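Local coordinates for protein ten1 (Schizosaccharomyces pombe, PDB 3KF6) that binds single-stranded telomeric DNA and, as an OB-fold partner of Stn1 in an Rpa2-Rpa3-like complex, is required for telomere maintenance, at residues I10-I15 with L24-C29; L40-S45 with H63-I68. All blocks are in the same frame, centred on the assembly; numbering follows the deposited sequence.

Contact 1. Residues I10-I15 with L24-C29; sequences IFINQI and LRFLGC
Three isoleucines of 10-15, Ile10, Ile12 and Ile15, bury their ends against the inward-facing Leu24 and Phe26 of strand 24-29. The dense part gathers round the Phe26 ring. Ile15 sets its CD1 methyl over the middle of one ring face, 4.0 Å from the centroid and 10° off the normal, a CH-pi contact in which the two side chains meet at about a right angle. Ile12 comes in obliquely, with CG1 3.6 Å from CD2 of Phe26, and its CD1 goes on to rest 3.7 Å from CA of Gly28, where the strand has no side chain in the way. With CG held between its own backbone N and carbonyl carbon (chi1 54°), the Phe26 ring is directed into this group, and Val47 of strand 45-50 also packs on it. Strand 8-9 runs parallel to strand 23-34 in the curled sheet of the OB fold, and next to this pairing Ile10 N donates an almost straight hydrogen bond to Arg25 O (3.0 Å, 171°). Beyond it the chains diverge and water replaces direct pairing. One water donates to Ile10 O and accepts from Leu27 N; a second accepts from Ile12 N and donates to Leu27 O at 2.7 Å. Toward the far end of the same hydrophobic group, Leu24 CD2 lies 3.9 Å from Ile10 CD1, the two side chains meeting obliquely. Arg25 points the other way, its NH2 forming a salt bridge with Glu132 of the Stn1 chain, while Phe11 turns from the strand to lie on Val98 and Ser99 of helix 91-103.

Contact 2. Residues L40-S45 with H63-I68; sequences LIDGSS and HEWLNI
Leu40 and Ile68 reach toward each other tip to tip, CD1 of the leucine lying 3.6 Å from CG1 of the isoleucine. Leu66 adds a looser apolar touch, its CD1 at 4.5 Å from Leu40 CD2. A second meeting point involves Trp65 and Asp42: OD1 of the carboxylate sits in the plane of the indole at its edge, 3.6 Å from CH2, and the carboxylate stands at 90° to the ring. Asp42 carries CG anti to its backbone N (chi1 -173°), which brings the acid group up to the six-membered ring. Ile41 O also approaches Trp65 CH2, at 4.1 Å.

Strands 40-42 and 65-68 do not pair: both pair with strand 23-34 in the curled OB-fold sheet, and their segments cross at 103° with axes 8.9 Å apart, so they meet mainly through side chains. Leu40 also packs on Val47 and Cys49 of strand 45-50, and Ile68 on Val80 and Ile83 of strand 77-85, extending the apolar layer through the barrel interior. Trp65 is backed by Leu27 and Cys29 of strand 23-34. Asp42 opens a type II' turn closed at Ser45, where Asp42 O accepts from both Ser45 N and Ser45 OG, the latter on a lone pair at 2.6 Å. No hydrogen bond joins the segments: leucine and isoleucine cohere by dispersion, and an acid oxygen at the indole's C-H rim probably gains a weak electrostatic attraction to it.

Overall arrangement
Strand 23-34 ties the two contacts together, since it pairs antiparallel with strand 37-42 and also with strand 65-74. The centres of contacts 1 and 2 lie about 8 Å apart, and probable backbone hydrogen bonds join them on both sides: Phe26 O to Ile68 N, 2.8 Å, and Cys29 N to Ile41 O, 2.8 Å. Contact 1 thus packs the segment after strand 8-9 against the same residues, 24-29, that pair with both strands of contact 2. Ile12 also touches Asp42 and Ser45, linking the loop to the 42-45 turn. Stn1 touches contact 1 through Arg25, whereas contact 2 has no neighbour from that chain.

Contact 1. Residues I10-I15 with L24-C29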
ATOM      1  N   ILE B  10      -3.171   7.928  -7.217  1.00 15.43           N
ATOM      2  CA  ILE B  10      -3.801   8.767  -8.237  1.00 16.11           C
ATOM      3  C   ILE B  10      -3.368   8.432  -9.661  1.00 16.55           C
ATOM      4  O   ILE B  10      -2.540   7.558  -9.885  1.00 15.41           O
ATOM      5  CB  ILE B  10      -3.441  10.239  -8.013  1.00 16.95           C
ATOM      6  CG1 ILE B  10      -1.921  10.407  -8.113  1.00 20.06           C
ATOM      7  CG2 ILE B  10      -3.929  10.704  -6.651  1.00 20.11           C
ATOM      8  CD1 ILE B  10      -1.459  11.854  -8.079  1.00 20.24           C
ATOM      9  N   PHE B  11      -3.945   9.146 -10.624  1.00 16.90           N
ATOM     10  CA  PHE B  11      -3.574   8.978 -12.020  1.00 17.95           C
ATOM     11  C   PHE B  11      -2.591  10.102 -12.300  1.00 17.88           C
ATOM     12  O   PHE B  11      -2.570  11.103 -11.584  1.00 17.71           O
ATOM     13  CB  PHE B  11      -4.784   9.144 -12.947  1.00 20.55           C
ATOM     14  CG  PHE B  11      -5.829   8.088 -12.776  1.00 20.70           C
ATOM     15  CD1 PHE B  11      -6.994   8.358 -12.069  1.00 22.69           C
ATOM     16  CD2 PHE B  11      -5.646   6.820 -13.314  1.00 23.05           C
ATOM     17  CE1 PHE B  11      -7.969   7.375 -11.901  1.00 23.49           C
ATOM     18  CE2 PHE B  11      -6.613   5.831 -13.151  1.00 22.89           C
ATOM     19  CZ  PHE B  11      -7.778   6.112 -12.443  1.00 22.64           C
ATOM     20  N   ILE B  12      -1.770   9.943 -13.331  1.00 18.01           N
ATOM     21  CA  ILE B  12      -0.811  10.982 -13.661  1.00 19.03           C
ATOM     22  C   ILE B  12      -1.521  12.305 -13.936  1.00 20.28           C
ATOM     23  O   ILE B  12      -1.027  13.368 -13.557  1.00 20.50           O
ATOM     24  CB  ILE B  12       0.052  10.573 -14.873  1.00 18.68           C
ATOM     25  CG1 ILE B  12       1.069   9.514 -14.426  1.00 17.37           C
ATOM     26  CG2 ILE B  12       0.762  11.798 -15.462  1.00 20.54           C
ATOM     27  CD1 ILE B  12       1.959   9.000 -15.540  1.00 19.44           C
ATOM     28  N   ASN B  13      -2.687  12.237 -14.573  1.00 22.06           N
ATOM     29  CA  ASN B  13      -3.443  13.444 -14.888  1.00 25.21           C
ATOM     30  C   ASN B  13      -3.946  14.198 -13.655  1.00 24.91           C
ATOM     31  O   ASN B  13      -4.498  15.293 -13.784  1.00 26.43           O
ATOM     32  CB  ASN B  13      -4.628  13.111 -15.807  1.00 26.33           C
ATOM     33  CG  ASN B  13      -5.639  12.185 -15.160  1.00 28.67           C
ATOM     34  OD1 ASN B  13      -6.146  12.462 -14.073  1.00 29.90           O
ATOM     35  ND2 ASN B  13      -5.948  11.081 -15.835  1.00 31.49           N
ATOM     36  N   GLN B  14      -3.759  13.625 -12.468  1.00 24.38           N
ATOM     37  CA  GLN B  14      -4.208  14.271 -11.233  1.00 22.69           C
ATOM     38  C   GLN B  14      -3.053  14.833 -10.415  1.00 24.06           C
ATOM     39  O   GLN B  14      -3.262  15.480  -9.392  1.00 24.21           O
ATOM     40  CB  GLN B  14      -4.987  13.283 -10.354  1.00 23.03           C
ATOM     41  CG  GLN B  14      -6.212  12.675 -11.005  1.00 23.03           C
ATOM     42  CD  GLN B  14      -6.841  11.605 -10.132  1.00 25.77           C
ATOM     43  OE1 GLN B  14      -6.166  10.666  -9.706  1.00 24.27           O
ATOM     44  NE2 GLN B  14      -8.137  11.741  -9.860  1.00 23.47           N
ATOM     45  N   ILE B  15      -1.826  14.583 -10.857  1.00 24.16           N
ATOM     46  CA  ILE B  15      -0.667  15.063 -10.120  1.00 23.40           C
ATOM     47  C   ILE B  15      -0.690  16.572  -9.883  1.00 25.73           C
ATOM     48  O   ILE B  15      -0.348  17.032  -8.795  1.00 23.09           O
ATOM     49  CB  ILE B  15       0.642  14.670 -10.836  1.00 23.62           C
ATOM     50  CG1 ILE B  15       0.795  13.147 -10.803  1.00 23.90           C
ATOM     51  CG2 ILE B  15       1.831  15.332 -10.157  1.00 24.16           C
ATOM     52  CD1 ILE B  15       1.984  12.620 -11.586  1.00 21.99           C
ATOM     53  N   LEU B  24       2.911  10.587  -3.446  1.00 17.20           N
ATOM     54  CA  LEU B  24       1.956  10.093  -4.430  1.00 15.67           C
ATOM     55  C   LEU B  24       2.362   8.743  -5.001  1.00 16.13           C
ATOM     56  O   LEU B  24       3.545   8.436  -5.094  1.00 18.26           O
ATOM     57  CB  LEU B  24       1.865  11.075  -5.602  1.00 18.22           C
ATOM     58  CG  LEU B  24       1.698  12.564  -5.297  1.00 17.48           C
ATOM     59  CD1 LEU B  24       1.884  13.375  -6.581  1.00 20.46           C
ATOM     60  CD2 LEU B  24       0.322  12.803  -4.694  1.00 18.85           C
ATOM     61  N   ARG B  25       1.374   7.943  -5.377  1.00 14.98           N
ATOM     62  CA  ARG B  25       1.657   6.667  -6.022  1.00 15.23           C
ATOM     63  C   ARG B  25       0.873   6.641  -7.328  1.00 15.90           C
ATOM     64  O   ARG B  25      -0.332   6.904  -7.344  1.00 14.88           O
ATOM     65  CB  ARG B  25       1.254   5.468  -5.157  1.00 13.08           C
ATOM     66  CG  ARG B  25       1.393   4.175  -5.955  1.00 11.44           C
ATOM     67  CD  ARG B  25       0.975   2.935  -5.202  1.00 14.84           C
ATOM     68  NE  ARG B  25       0.800   1.817  -6.128  1.00 15.69           N
ATOM     69  CZ  ARG B  25       0.647   0.552  -5.748  1.00 17.47           C
ATOM     70  NH1 ARG B  25       0.651   0.236  -4.456  1.00 15.61           N
ATOM     71  NH2 ARG B  25       0.486  -0.397  -6.662  1.00 19.15           N
ATOM     72  N   PHE B  26       1.558   6.336  -8.428  1.00 14.33           N
ATOM     73  CA  PHE B  26       0.902   6.288  -9.726  1.00 14.52           C
ATOM     74  C   PHE B  26       1.623   5.365 -10.698  1.00 14.73           C
ATOM     75  O   PHE B  26       2.783   4.997 -10.488  1.00 14.59           O
ATOM     76  CB  PHE B  26       0.804   7.696 -10.332  1.00 15.45           C
ATOM     77  CG  PHE B  26       2.118   8.415 -10.420  1.00 17.15           C
ATOM     78  CD1 PHE B  26       2.584   9.172  -9.355  1.00 17.18           C
ATOM     79  CD2 PHE B  26       2.899   8.323 -11.570  1.00 17.25           C
ATOM     80  CE1 PHE B  26       3.813   9.834  -9.429  1.00 18.34           C
ATOM     81  CE2 PHE B  26       4.130   8.976 -11.652  1.00 18.75           C
ATOM     82  CZ  PHE B  26       4.585   9.730 -10.581  1.00 18.45           C
ATOM     83  N   LEU B  27       0.914   5.000 -11.760  1.00 13.74           N
ATOM     84  CA  LEU B  27       1.441   4.125 -12.797  1.00 15.32           C
ATOM     85  C   LEU B  27       1.675   4.968 -14.045  1.00 16.15           C
ATOM     86  O   LEU B  27       0.862   5.830 -14.382  1.00 17.10           O
ATOM     87  CB  LEU B  27       0.424   3.013 -13.078  1.00 19.55           C
ATOM     88  CG  LEU B  27       0.707   2.020 -14.201  1.00 24.62           C
ATOM     89  CD1 LEU B  27       1.949   1.208 -13.882  1.00 26.76           C
ATOM     90  CD2 LEU B  27      -0.500   1.104 -14.369  1.00 28.71           C
ATOM     91  N   GLY B  28       2.785   4.725 -14.730  1.00 16.22           N
ATOM     92  CA  GLY B  28       3.080   5.493 -15.925  1.00 17.79           C
ATOM     93  C   GLY B  28       3.845   4.691 -16.956  1.00 19.34           C
ATOM     94  O   GLY B  28       4.500   3.697 -16.627  1.00 17.40           O
ATOM     95  N   CYS B  29       3.761   5.136 -18.207  1.00 18.61           N
ATOM     96  CA  CYS B  29       4.426   4.473 -19.320  1.00 19.31           C
ATOM     97  C   CYS B  29       5.687   5.246 -19.716  1.00 19.42           C
ATOM     98  O   CYS B  29       5.636   6.460 -19.937  1.00 17.57           O
ATOM     99  CB  CYS B  29       3.457   4.391 -20.498  1.00 22.19           C
ATOM    100  SG  CYS B  29       4.076   3.456 -21.886  1.00 26.15           S
TER
HETATM  101  O   HOH W   1      -1.917   5.636 -11.606  1.00 16.74           O
HETATM  102  O   HOH W   2      -1.535   7.107 -14.220  1.00 19.03           O

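Contact 2. Residues L40-S45 with H63-I68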
ATOM      1  N   LEU B  40       7.255  10.036 -17.828  1.00 20.57           N
ATOM      2  CA  LEU B  40       6.196   9.035 -17.886  1.00 19.77           C
ATOM      3  C   LEU B  40       4.910   9.640 -18.410  1.00 20.41           C
ATOM      4  O   LEU B  40       4.597  10.799 -18.134  1.00 22.07           O
ATOM      5  CB  LEU B  40       5.929   8.445 -16.503  1.00 19.70           C
ATOM      6  CG  LEU B  40       7.032   7.626 -15.847  1.00 21.92           C
ATOM      7  CD1 LEU B  40       6.518   7.086 -14.520  1.00 22.00           C
ATOM      8  CD2 LEU B  40       7.438   6.477 -16.750  1.00 22.48           C
ATOM      9  N   ILE B  41       4.157   8.847 -19.160  1.00 20.58           N
ATOM     10  CA  ILE B  41       2.901   9.325 -19.711  1.00 22.63           C
ATOM     11  C   ILE B  41       1.784   8.328 -19.460  1.00 22.36           C
ATOM     12  O   ILE B  41       2.022   7.158 -19.164  1.00 20.24           O
ATOM     13  CB  ILE B  41       2.995   9.545 -21.238  1.00 24.51           C
ATOM     14  CG1 ILE B  41       3.269   8.212 -21.938  1.00 25.77           C
ATOM     15  CG2 ILE B  41       4.101  10.548 -21.557  1.00 25.52           C
ATOM     16  CD1 ILE B  41       3.288   8.303 -23.452  1.00 27.86           C
ATOM     17  N   ASP B  42       0.562   8.824 -19.570  1.00 23.79           N
ATOM     18  CA  ASP B  42      -0.634   8.010 -19.422  1.00 24.27           C
ATOM     19  C   ASP B  42      -1.662   8.751 -20.262  1.00 25.28           C
ATOM     20  O   ASP B  42      -2.213   9.764 -19.835  1.00 26.49           O
ATOM     21  CB  ASP B  42      -1.074   7.928 -17.962  1.00 25.08           C
ATOM     22  CG  ASP B  42      -2.213   6.950 -17.757  1.00 27.00           C
ATOM     23  OD1 ASP B  42      -2.439   6.110 -18.655  1.00 27.79           O
ATOM     24  OD2 ASP B  42      -2.877   7.012 -16.703  1.00 27.92           O
ATOM     25  N   GLY B  43      -1.889   8.255 -21.472  1.00 26.13           N
ATOM     26  CA  GLY B  43      -2.822   8.919 -22.361  1.00 28.47           C
ATOM     27  C   GLY B  43      -2.202  10.233 -22.801  1.00 29.21           C
ATOM     28  O   GLY B  43      -1.060  10.262 -23.266  1.00 28.87           O
ATOM     29  N   SER B  44      -2.943  11.324 -22.641  1.00 30.88           N
ATOM     30  CA  SER B  44      -2.452  12.640 -23.028  1.00 32.59           C
ATOM     31  C   SER B  44      -1.708  13.351 -21.897  1.00 32.35           C
ATOM     32  O   SER B  44      -1.200  14.457 -22.082  1.00 34.13           O
ATOM     33  CB  SER B  44      -3.619  13.509 -23.506  1.00 33.21           C
ATOM     34  OG  SER B  44      -4.638  13.570 -22.524  1.00 33.06           O
ATOM     35  N   SER B  45      -1.638  12.717 -20.727  1.00 31.63           N
ATOM     36  CA  SER B  45      -0.954  13.320 -19.585  1.00 29.71           C
ATOM     37  C   SER B  45       0.477  12.830 -19.450  1.00 28.11           C
ATOM     38  O   SER B  45       0.828  11.760 -19.939  1.00 28.98           O
ATOM     39  CB  SER B  45      -1.694  13.012 -18.285  1.00 31.16           C
ATOM     40  OG  SER B  45      -1.764  11.614 -18.057  1.00 36.89           O
ATOM     41  N   HIS B  63       8.285   2.541 -23.385  1.00 27.99           N
ATOM     42  CA  HIS B  63       6.901   2.087 -23.379  1.00 27.62           C
ATOM     43  C   HIS B  63       6.553   1.054 -22.310  1.00 24.25           C
ATOM     44  O   HIS B  63       5.426   0.562 -22.274  1.00 25.03           O
ATOM     45  CB  HIS B  63       6.506   1.553 -24.759  1.00 32.44           C
ATOM     46  CG  HIS B  63       6.509   2.600 -25.830  1.00 37.28           C
ATOM     47  ND1 HIS B  63       5.780   3.764 -25.731  1.00 40.40           N
ATOM     48  CD2 HIS B  63       7.156   2.660 -27.018  1.00 38.54           C
ATOM     49  CE1 HIS B  63       5.976   4.498 -26.813  1.00 40.28           C
ATOM     50  NE2 HIS B  63       6.807   3.850 -27.609  1.00 41.02           N
ATOM     51  N   GLU B  64       7.498   0.719 -21.438  1.00 24.04           N
ATOM     52  CA  GLU B  64       7.170  -0.236 -20.387  1.00 22.26           C
ATOM     53  C   GLU B  64       6.464   0.528 -19.269  1.00 21.50           C
ATOM     54  O   GLU B  64       6.646   1.744 -19.120  1.00 20.37           O
ATOM     55  CB  GLU B  64       8.416  -0.945 -19.852  1.00 22.43           C
ATOM     56  CG  GLU B  64       9.305  -0.136 -18.932  1.00 25.33           C
ATOM     57  CD  GLU B  64      10.327  -1.020 -18.244  1.00 27.58           C
ATOM     58  OE1 GLU B  64       9.908  -1.875 -17.438  1.00 28.33           O
ATOM     59  OE2 GLU B  64      11.538  -0.877 -18.511  1.00 27.67           O
ATOM     60  N   TRP B  65       5.646  -0.179 -18.499  1.00 19.87           N
ATOM     61  CA  TRP B  65       4.895   0.451 -17.423  1.00 18.74           C
ATOM     62  C   TRP B  65       5.555   0.292 -16.061  1.00 18.15           C
ATOM     63  O   TRP B  65       6.007  -0.796 -15.696  1.00 17.31           O
ATOM     64  CB  TRP B  65       3.466  -0.096 -17.398  1.00 19.43           C
ATOM     65  CG  TRP B  65       2.641   0.390 -18.568  1.00 21.02           C
ATOM     66  CD1 TRP B  65       2.603  -0.134 -19.829  1.00 22.48           C
ATOM     67  CD2 TRP B  65       1.768   1.525 -18.578  1.00 21.83           C
ATOM     68  NE1 TRP B  65       1.758   0.605 -20.625  1.00 23.09           N
ATOM     69  CE2 TRP B  65       1.233   1.631 -19.881  1.00 22.54           C
ATOM     70  CE3 TRP B  65       1.387   2.466 -17.610  1.00 20.87           C
ATOM     71  CZ2 TRP B  65       0.336   2.641 -20.242  1.00 23.45           C
ATOM     72  CZ3 TRP B  65       0.495   3.473 -17.970  1.00 22.80           C
ATOM     73  CH2 TRP B  65      -0.020   3.551 -19.277  1.00 21.60           C
ATOM     74  N   LEU B  66       5.600   1.393 -15.315  1.00 16.02           N
ATOM     75  CA  LEU B  66       6.225   1.415 -13.998  1.00 14.88           C
ATOM     76  C   LEU B  66       5.316   1.959 -12.908  1.00 14.12           C
ATOM     77  O   LEU B  66       4.515   2.858 -13.157  1.00 15.73           O
ATOM     78  CB  LEU B  66       7.470   2.306 -14.031  1.00 16.95           C
ATOM     79  CG  LEU B  66       8.590   1.951 -15.009  1.00 16.85           C
ATOM     80  CD1 LEU B  66       9.667   3.031 -14.947  1.00 18.84           C
ATOM     81  CD2 LEU B  66       9.167   0.587 -14.651  1.00 18.49           C
ATOM     82  N   ASN B  67       5.443   1.398 -11.709  1.00 13.93           N
ATOM     83  CA  ASN B  67       4.697   1.893 -10.549  1.00 15.63           C
ATOM     84  C   ASN B  67       5.683   2.833  -9.864  1.00 16.46           C
ATOM     85  O   ASN B  67       6.849   2.486  -9.668  1.00 15.61           O
ATOM     86  CB  ASN B  67       4.322   0.767  -9.582  1.00 17.59           C
ATOM     87  CG  ASN B  67       3.075   0.024 -10.001  1.00 20.95           C
ATOM     88  OD1 ASN B  67       2.067   0.629 -10.374  1.00 23.68           O
ATOM     89  ND2 ASN B  67       3.127  -1.299  -9.925  1.00 24.50           N
ATOM     90  N   ILE B  68       5.208   4.014  -9.488  1.00 14.84           N
ATOM     91  CA  ILE B  68       6.052   5.021  -8.864  1.00 16.05           C
ATOM     92  C   ILE B  68       5.495   5.514  -7.538  1.00 14.68           C
ATOM     93  O   ILE B  68       4.298   5.734  -7.415  1.00 15.39           O
ATOM     94  CB  ILE B  68       6.168   6.282  -9.775  1.00 15.59           C
ATOM     95  CG1 ILE B  68       6.837   5.922 -11.103  1.00 17.26           C
ATOM     96  CG2 ILE B  68       6.950   7.387  -9.066  1.00 18.66           C
ATOM     97  CD1 ILE B  68       8.283   5.526 -10.974  1.00 19.20           C
TER